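Adhesin/hemolysin (Burkholderia pseudomallei 1026a, PDB 4G6V) is the toxic component of a contact-dependent growth inhibition system, a tRNase that lets a bacterium inhibit closely related neighbours and is paired with an immunity protein. Local coordinates at residues Gly77-Gln82 against Thr95-Val100; Val132-Ser137 against Val159-Lys164. All coordinates share one frame; numbering follows the deposited sequence.

Contact 1 (Gly77-Gln82 against Thr95-Val100); sequences GYDVVQ and TINGQV
Val80 pairs with Ile96 as an antiparallel, non-hydrogen-bonded pair (CA to CA 4.9 Å) in the beta hairpin of strands 79-82 and 94-96, and the bonds Asn97 N to Asp79 O (2.9 Å) and Val81 N to Thr95 O (3.1 Å) lie on either side of it. Beyond Asn97 N the ladder is carried on by a side chain. Asn97 OD1 accepts Asp79 N at 2.7 Å, the donor lying almost in line with the amide carbonyl, so this asparagine gives and takes one bond each with the backbone of Asp79. With CG anti to its own carbonyl carbon (chi1 -60°), the amide is brought back across to 77-82. Its plane is turned only 22° from the Tyr78 ring, and ND2 lies 3.7 Å from Tyr78 CD1. The same ring carbon meets Ile96 CG2 at 3.4 Å, an oblique approach. Val80 CG2 and Ile96 CG1, on one face of the sheet, are 4.4 Å apart. Asn97 and Gly98 are central in a type I' turn leading into strand 99-104. Helix 57-74 supplies Leu73 against both Tyr78 and Ile96, while strand 43-45 lies along the other edge of 79-82, hydrogen-bonded to Tyr78, Val80 and Gln82.

Contact 2 (Val132-Ser137 against Val159-Lys164); sequences VNLADS and VIVIDK
Val132, Lys164 and Leu134 bury the most surface where 132-137 runs parallel to 159-164. Val132 is held through its backbone in the staggered pattern of a parallel pair: its N donates to Ile160 O (2.8 Å) and its O accepts from Ile162 N (2.9 Å), bonds that straddle its partner Val161. Its CG2 branch meets Val159 CG1 at 4.0 Å.

Leu134 continues the ladder just past the paired residues. Its N reaches Ile162 O at 2.8 Å, and CD1 packs obliquely on Val161 CG1 from the same face as Val132. Here the chain leaves the strand through a type I turn from Leu134 to Ser137, and Asn133 OD1 accepts Ala135 N (3.2 Å) in an Asx turn.

Lys164 grips that turn from the other segment. Its chain is extended as far as CE, passing Leu134 O with CG, then bends at chi4 (-60°) to bring NZ to Ser137 O at 2.7 Å. The ammonium approaches from above that carbonyl plane, 53° out of it, and makes a second, weak bond to Ala135 O. The carboxylate of Asp136 turns elsewhere, to salt bridges with Arg61 and Arg65 of helix 57-74.

The two strands belong to a beta-alpha-beta crossover whose helix, 141-150, covers Leu134 with Pro141 and Ile144. On the opposite face Ile162 packs against Ser69 and Thr72 of helix 57-74, while strands 99-104 and 168-171 flank the pair.

How the contacts relate
From the N terminus, strand 43-45 and helix 57-74 lead into contact 1, which closes the short loop between 77-82 and 95-100. The chain then passes through strand 99-104 and helix 111-123 before contact 2 closes the longer loop between 132-137 and 159-164, so the two follow in series without nesting or crossing. Both belong to one mixed sheet, in which 99-104 and 129-133 are neighbours, and helix 57-74 packs on both. Their centres are about 17 Å apart, yet Tyr78 CE1 meets Ile160 CD1 at 4.0 Å. Glu66, a probable active-site residue on that helix, lies about 9 Å from Val80 and 7 Å from Asn133 between side chains.

Contact 1 (Gly77-Gln82 against Thr95-Val100)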
ATOM      1  N   GLY A  77      16.593  11.251  15.068  1.00 44.53           N
ATOM      2  CA  GLY A  77      17.982  11.089  14.688  1.00 40.47           C
ATOM      3  C   GLY A  77      18.237  10.457  13.335  1.00 56.26           C
ATOM      4  O   GLY A  77      19.393  10.245  12.967  1.00 70.61           O
ATOM      5  N   TYR A  78      17.188  10.130  12.585  1.00 53.26           N
ATOM      6  CA  TYR A  78      17.406   9.592  11.241  1.00 48.03           C
ATOM      7  C   TYR A  78      17.592  10.715  10.241  1.00 50.81           C
ATOM      8  O   TYR A  78      17.083  11.825  10.422  1.00 48.69           O
ATOM      9  CB  TYR A  78      16.249   8.707  10.799  1.00 42.48           C
ATOM     10  CG  TYR A  78      16.033   7.523  11.691  1.00 38.40           C
ATOM     11  CD1 TYR A  78      16.514   6.275  11.344  1.00 32.37           C
ATOM     12  CD2 TYR A  78      15.340   7.656  12.886  1.00 38.86           C
ATOM     13  CE1 TYR A  78      16.305   5.186  12.170  1.00 41.89           C
ATOM     14  CE2 TYR A  78      15.125   6.577  13.716  1.00 31.23           C
ATOM     15  CZ  TYR A  78      15.613   5.345  13.360  1.00 40.44           C
ATOM     16  OH  TYR A  78      15.393   4.279  14.202  1.00 50.76           O
ATOM     17  N   ASP A  79      18.334  10.429   9.186  1.00 43.33           N
ATOM     18  CA  ASP A  79      18.430  11.369   8.087  1.00 48.85           C
ATOM     19  C   ASP A  79      17.366  10.964   7.086  1.00 51.14           C
ATOM     20  O   ASP A  79      17.445   9.885   6.486  1.00 50.95           O
ATOM     21  CB  ASP A  79      19.826  11.333   7.475  1.00 47.65           C
ATOM     22  CG  ASP A  79      20.908  11.735   8.484  1.00 67.00           C
ATOM     23  OD1 ASP A  79      20.796  12.838   9.084  1.00 65.46           O
ATOM     24  OD2 ASP A  79      21.853  10.945   8.695  1.00 59.17           O
ATOM     25  N   VAL A  80      16.355  11.814   6.935  1.00 50.30           N
ATOM     26  CA  VAL A  80      15.200  11.480   6.122  1.00 32.06           C
ATOM     27  C   VAL A  80      15.075  12.343   4.873  1.00 40.72           C
ATOM     28  O   VAL A  80      14.969  13.575   4.971  1.00 36.50           O
ATOM     29  CB  VAL A  80      13.892  11.601   6.932  1.00 34.15           C
ATOM     30  CG1 VAL A  80      12.710  11.293   6.038  1.00 33.97           C
ATOM     31  CG2 VAL A  80      13.905  10.659   8.137  1.00 28.78           C
ATOM     32  N   VAL A  81      15.076  11.701   3.702  1.00 32.96           N
ATOM     33  CA  VAL A  81      14.733  12.403   2.461  1.00 28.97           C
ATOM     34  C   VAL A  81      13.373  11.991   1.908  1.00 35.02           C
ATOM     35  O   VAL A  81      13.141  10.821   1.572  1.00 49.18           O
ATOM     36  CB  VAL A  81      15.782  12.190   1.362  1.00 35.06           C
ATOM     37  CG1 VAL A  81      15.492  13.100   0.143  1.00 21.83           C
ATOM     38  CG2 VAL A  81      17.175  12.393   1.918  1.00 18.89           C
ATOM     39  N   GLN A  82      12.482  12.968   1.787  1.00 43.68           N
ATOM     40  CA  GLN A  82      11.134  12.729   1.295  1.00 33.35           C
ATOM     41  C   GLN A  82      11.078  12.782  -0.229  1.00 41.16           C
ATOM     42  O   GLN A  82      11.696  13.650  -0.857  1.00 42.05           O
ATOM     43  CB  GLN A  82      10.167  13.756   1.880  1.00 37.71           C
ATOM     44  CG  GLN A  82       9.878  13.570   3.355  1.00 33.70           C
ATOM     45  CD  GLN A  82       8.634  14.307   3.779  1.00 36.70           C
ATOM     46  OE1 GLN A  82       8.699  15.347   4.445  1.00 40.46           O
ATOM     47  NE2 GLN A  82       7.481  13.773   3.391  1.00 34.66           N
ATOM     48  N   THR A  95      13.854   8.019   2.027  1.00 35.42           N
ATOM     49  CA  THR A  95      15.172   7.391   2.103  1.00 36.98           C
ATOM     50  C   THR A  95      15.626   7.593   3.566  1.00 31.28           C
ATOM     51  O   THR A  95      15.743   8.736   4.010  1.00 34.26           O
ATOM     52  CB  THR A  95      16.178   8.049   1.150  1.00 42.55           C
ATOM     53  OG1 THR A  95      16.323   9.434   1.484  1.00 42.80           O
ATOM     54  CG2 THR A  95      15.703   7.927  -0.291  1.00 40.10           C
ATOM     55  N   ILE A  96      15.862   6.515   4.325  1.00 40.48           N
ATOM     56  CA  ILE A  96      16.142   6.654   5.740  1.00 43.32           C
ATOM     57  C   ILE A  96      17.571   6.162   5.995  1.00 48.43           C
ATOM     58  O   ILE A  96      17.873   4.944   5.908  1.00 39.12           O
ATOM     59  CB  ILE A  96      15.090   5.931   6.606  1.00 36.47           C
ATOM     60  CG1 ILE A  96      13.724   6.572   6.416  1.00 28.87           C
ATOM     61  CG2 ILE A  96      15.467   5.963   8.091  1.00 38.53           C
ATOM     62  CD1 ILE A  96      12.684   6.020   7.318  1.00 34.98           C
ATOM     63  N   ASN A  97      18.456   7.123   6.268  1.00 47.86           N
ATOM     64  CA  ASN A  97      19.893   6.851   6.339  1.00 43.24           C
ATOM     65  C   ASN A  97      20.375   6.094   5.095  1.00 48.24           C
ATOM     66  O   ASN A  97      21.176   5.153   5.190  1.00 40.35           O
ATOM     67  CB  ASN A  97      20.241   6.085   7.620  1.00 34.05           C
ATOM     68  CG  ASN A  97      19.863   6.855   8.865  1.00 44.41           C
ATOM     69  OD1 ASN A  97      19.533   8.038   8.789  1.00 52.88           O
ATOM     70  ND2 ASN A  97      19.918   6.198  10.019  1.00 40.78           N
ATOM     71  N   GLY A  98      19.863   6.505   3.935  1.00 40.16           N
ATOM     72  CA  GLY A  98      20.293   5.949   2.669  1.00 42.12           C
ATOM     73  C   GLY A  98      19.359   4.904   2.078  1.00 44.01           C
ATOM     74  O   GLY A  98      19.262   4.806   0.857  1.00 40.45           O
ATOM     75  N   GLN A  99      18.682   4.132   2.934  1.00 44.30           N
ATOM     76  CA  GLN A  99      17.787   3.035   2.504  1.00 41.26           C
ATOM     77  C   GLN A  99      16.398   3.498   2.032  1.00 40.69           C
ATOM     78  O   GLN A  99      15.707   4.220   2.762  1.00 39.35           O
ATOM     79  CB  GLN A  99      17.584   2.025   3.648  1.00 30.86           C
ATOM     80  CG  GLN A  99      18.858   1.423   4.215  1.00 49.94           C
ATOM     81  CD  GLN A  99      18.586   0.488   5.394  1.00 68.09           C
ATOM     82  OE1 GLN A  99      18.147   0.926   6.461  1.00 69.60           O
ATOM     83  NE2 GLN A  99      18.847  -0.808   5.202  1.00 52.87           N
ATOM     84  N   VAL A 100      15.972   3.078   0.838  1.00 28.39           N
ATOM     85  CA  VAL A 100      14.592   3.358   0.422  1.00 32.02           C
ATOM     86  C   VAL A 100      13.583   2.713   1.387  1.00 38.66           C
ATOM     87  O   VAL A 100      13.718   1.532   1.759  1.00 31.45           O
ATOM     88  CB  VAL A 100      14.278   2.990  -1.063  1.00 36.47           C
ATOM     89  CG1 VAL A 100      15.025   3.926  -2.035  1.00 21.61           C
ATOM     90  CG2 VAL A 100      14.531   1.474  -1.366  1.00 27.34           C
TER

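Contact 2 (Val132-Ser137 against Val159-Lys164)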
ATOM      1  N   VAL A 132       5.970   1.657   9.660  1.00 31.83           N
ATOM      2  CA  VAL A 132       4.598   1.375  10.044  1.00 29.93           C
ATOM      3  C   VAL A 132       4.179   2.314  11.152  1.00 37.02           C
ATOM      4  O   VAL A 132       4.659   2.197  12.275  1.00 35.77           O
ATOM      5  CB  VAL A 132       4.404  -0.032  10.561  1.00 25.97           C
ATOM      6  CG1 VAL A 132       2.917  -0.212  10.967  1.00 27.63           C
ATOM      7  CG2 VAL A 132       4.846  -1.077   9.512  1.00 29.81           C
ATOM      8  N   ASN A 133       3.263   3.218  10.820  1.00 35.82           N
ATOM      9  CA  ASN A 133       2.799   4.273  11.710  1.00 30.09           C
ATOM     10  C   ASN A 133       1.457   3.928  12.336  1.00 39.53           C
ATOM     11  O   ASN A 133       0.415   3.902  11.641  1.00 35.91           O
ATOM     12  CB  ASN A 133       2.673   5.557  10.909  1.00 29.04           C
ATOM     13  CG  ASN A 133       2.483   6.767  11.777  1.00 35.40           C
ATOM     14  OD1 ASN A 133       2.018   6.670  12.917  1.00 34.66           O
ATOM     15  ND2 ASN A 133       2.831   7.931  11.237  1.00 28.99           N
ATOM     16  N   LEU A 134       1.469   3.677  13.645  1.00 38.04           N
ATOM     17  CA  LEU A 134       0.260   3.207  14.339  1.00 37.68           C
ATOM     18  C   LEU A 134      -0.705   4.310  14.836  1.00 41.02           C
ATOM     19  O   LEU A 134      -1.545   4.051  15.698  1.00 44.28           O
ATOM     20  CB  LEU A 134       0.616   2.243  15.484  1.00 31.48           C
ATOM     21  CG  LEU A 134       1.398   0.967  15.116  1.00 37.08           C
ATOM     22  CD1 LEU A 134       1.546   0.054  16.321  1.00 33.52           C
ATOM     23  CD2 LEU A 134       0.748   0.200  13.964  1.00 26.37           C
ATOM     24  N   ALA A 135      -0.594   5.520  14.284  1.00 39.48           N
ATOM     25  CA  ALA A 135      -1.447   6.655  14.683  1.00 36.96           C
ATOM     26  C   ALA A 135      -2.931   6.294  14.776  1.00 46.84           C
ATOM     27  O   ALA A 135      -3.577   6.566  15.781  1.00 50.55           O
ATOM     28  CB  ALA A 135      -1.253   7.835  13.728  1.00 20.37           C
ATOM     29  N   ASP A 136      -3.466   5.670  13.728  1.00 42.50           N
ATOM     30  CA  ASP A 136      -4.888   5.367  13.666  1.00 36.32           C
ATOM     31  C   ASP A 136      -5.203   3.875  13.842  1.00 46.89           C
ATOM     32  O   ASP A 136      -6.307   3.436  13.532  1.00 52.86           O
ATOM     33  CB  ASP A 136      -5.448   5.845  12.329  1.00 38.33           C
ATOM     34  CG  ASP A 136      -4.974   7.234  11.972  1.00 44.06           C
ATOM     35  OD1 ASP A 136      -5.543   8.201  12.525  1.00 40.74           O
ATOM     36  OD2 ASP A 136      -4.040   7.360  11.144  1.00 37.75           O
ATOM     37  N   SER A 137      -4.241   3.096  14.327  1.00 39.02           N
ATOM     38  CA  SER A 137      -4.459   1.671  14.533  1.00 33.83           C
ATOM     39  C   SER A 137      -4.482   1.316  16.014  1.00 36.43           C
ATOM     40  O   SER A 137      -3.787   1.925  16.809  1.00 40.57           O
ATOM     41  CB  SER A 137      -3.347   0.880  13.842  1.00 38.82           C
ATOM     42  OG  SER A 137      -3.330  -0.467  14.273  1.00 39.85           O
ATOM     43  N   VAL A 159      11.893  -2.997   9.241  1.00 39.11           N
ATOM     44  CA  VAL A 159      10.627  -2.378   9.589  1.00 38.42           C
ATOM     45  C   VAL A 159      10.798  -1.443  10.791  1.00 48.67           C
ATOM     46  O   VAL A 159      11.321  -1.846  11.838  1.00 48.90           O
ATOM     47  CB  VAL A 159       9.571  -3.424   9.887  1.00 40.52           C
ATOM     48  CG1 VAL A 159       8.323  -2.761  10.437  1.00 44.57           C
ATOM     49  CG2 VAL A 159       9.249  -4.198   8.625  1.00 44.47           C
ATOM     50  N   ILE A 160      10.388  -0.189  10.624  1.00 41.95           N
ATOM     51  CA  ILE A 160      10.376   0.762  11.736  1.00 42.16           C
ATOM     52  C   ILE A 160       8.956   1.043  12.222  1.00 35.76           C
ATOM     53  O   ILE A 160       8.146   1.572  11.471  1.00 38.84           O
ATOM     54  CB  ILE A 160      11.070   2.089  11.359  1.00 39.85           C
ATOM     55  CG1 ILE A 160      12.542   1.822  11.024  1.00 36.75           C
ATOM     56  CG2 ILE A 160      10.947   3.084  12.505  1.00 39.02           C
ATOM     57  CD1 ILE A 160      13.327   3.011  10.521  1.00 33.36           C
ATOM     58  N   VAL A 161       8.659   0.677  13.467  1.00 32.53           N
ATOM     59  CA  VAL A 161       7.352   0.976  14.057  1.00 34.20           C
ATOM     60  C   VAL A 161       7.343   2.316  14.800  1.00 41.80           C
ATOM     61  O   VAL A 161       8.254   2.614  15.591  1.00 42.69           O
ATOM     62  CB  VAL A 161       6.882  -0.130  15.034  1.00 38.93           C
ATOM     63  CG1 VAL A 161       5.520   0.222  15.626  1.00 34.60           C
ATOM     64  CG2 VAL A 161       6.825  -1.484  14.342  1.00 29.64           C
ATOM     65  N   ILE A 162       6.321   3.129  14.526  1.00 36.65           N
ATOM     66  CA  ILE A 162       6.048   4.332  15.314  1.00 32.27           C
ATOM     67  C   ILE A 162       4.719   4.131  16.019  1.00 34.48           C
ATOM     68  O   ILE A 162       3.691   4.027  15.367  1.00 37.55           O
ATOM     69  CB  ILE A 162       5.924   5.585  14.446  1.00 30.26           C
ATOM     70  CG1 ILE A 162       7.128   5.739  13.508  1.00 33.66           C
ATOM     71  CG2 ILE A 162       5.811   6.793  15.329  1.00 30.61           C
ATOM     72  CD1 ILE A 162       6.967   6.892  12.518  1.00 33.49           C
ATOM     73  N   ASP A 163       4.718   4.063  17.343  1.00 35.40           N
ATOM     74  CA  ASP A 163       3.463   3.828  18.046  1.00 43.17           C
ATOM     75  C   ASP A 163       2.685   5.145  18.251  1.00 52.00           C
ATOM     76  O   ASP A 163       3.124   6.215  17.792  1.00 40.44           O
ATOM     77  CB  ASP A 163       3.698   3.066  19.363  1.00 49.29           C
ATOM     78  CG  ASP A 163       4.458   3.893  20.413  1.00 56.20           C
ATOM     79  OD1 ASP A 163       4.934   5.004  20.092  1.00 53.31           O
ATOM     80  OD2 ASP A 163       4.571   3.424  21.570  1.00 53.38           O
ATOM     81  N   LYS A 164       1.535   5.071  18.921  1.00 47.14           N
ATOM     82  CA  LYS A 164       0.701   6.264  19.119  1.00 51.73           C
ATOM     83  C   LYS A 164       1.428   7.408  19.845  1.00 56.66           C
ATOM     84  O   LYS A 164       1.075   8.587  19.664  1.00 41.69           O
ATOM     85  CB  LYS A 164      -0.611   5.926  19.842  1.00 37.53           C
ATOM     86  CG  LYS A 164      -1.626   5.128  19.014  1.00 41.66           C
ATOM     87  CD  LYS A 164      -2.891   4.875  19.835  1.00 49.17           C
ATOM     88  CE  LYS A 164      -3.852   3.870  19.179  1.00 46.31           C
ATOM     89  NZ  LYS A 164      -4.327   4.321  17.847  1.00 40.30           N
TER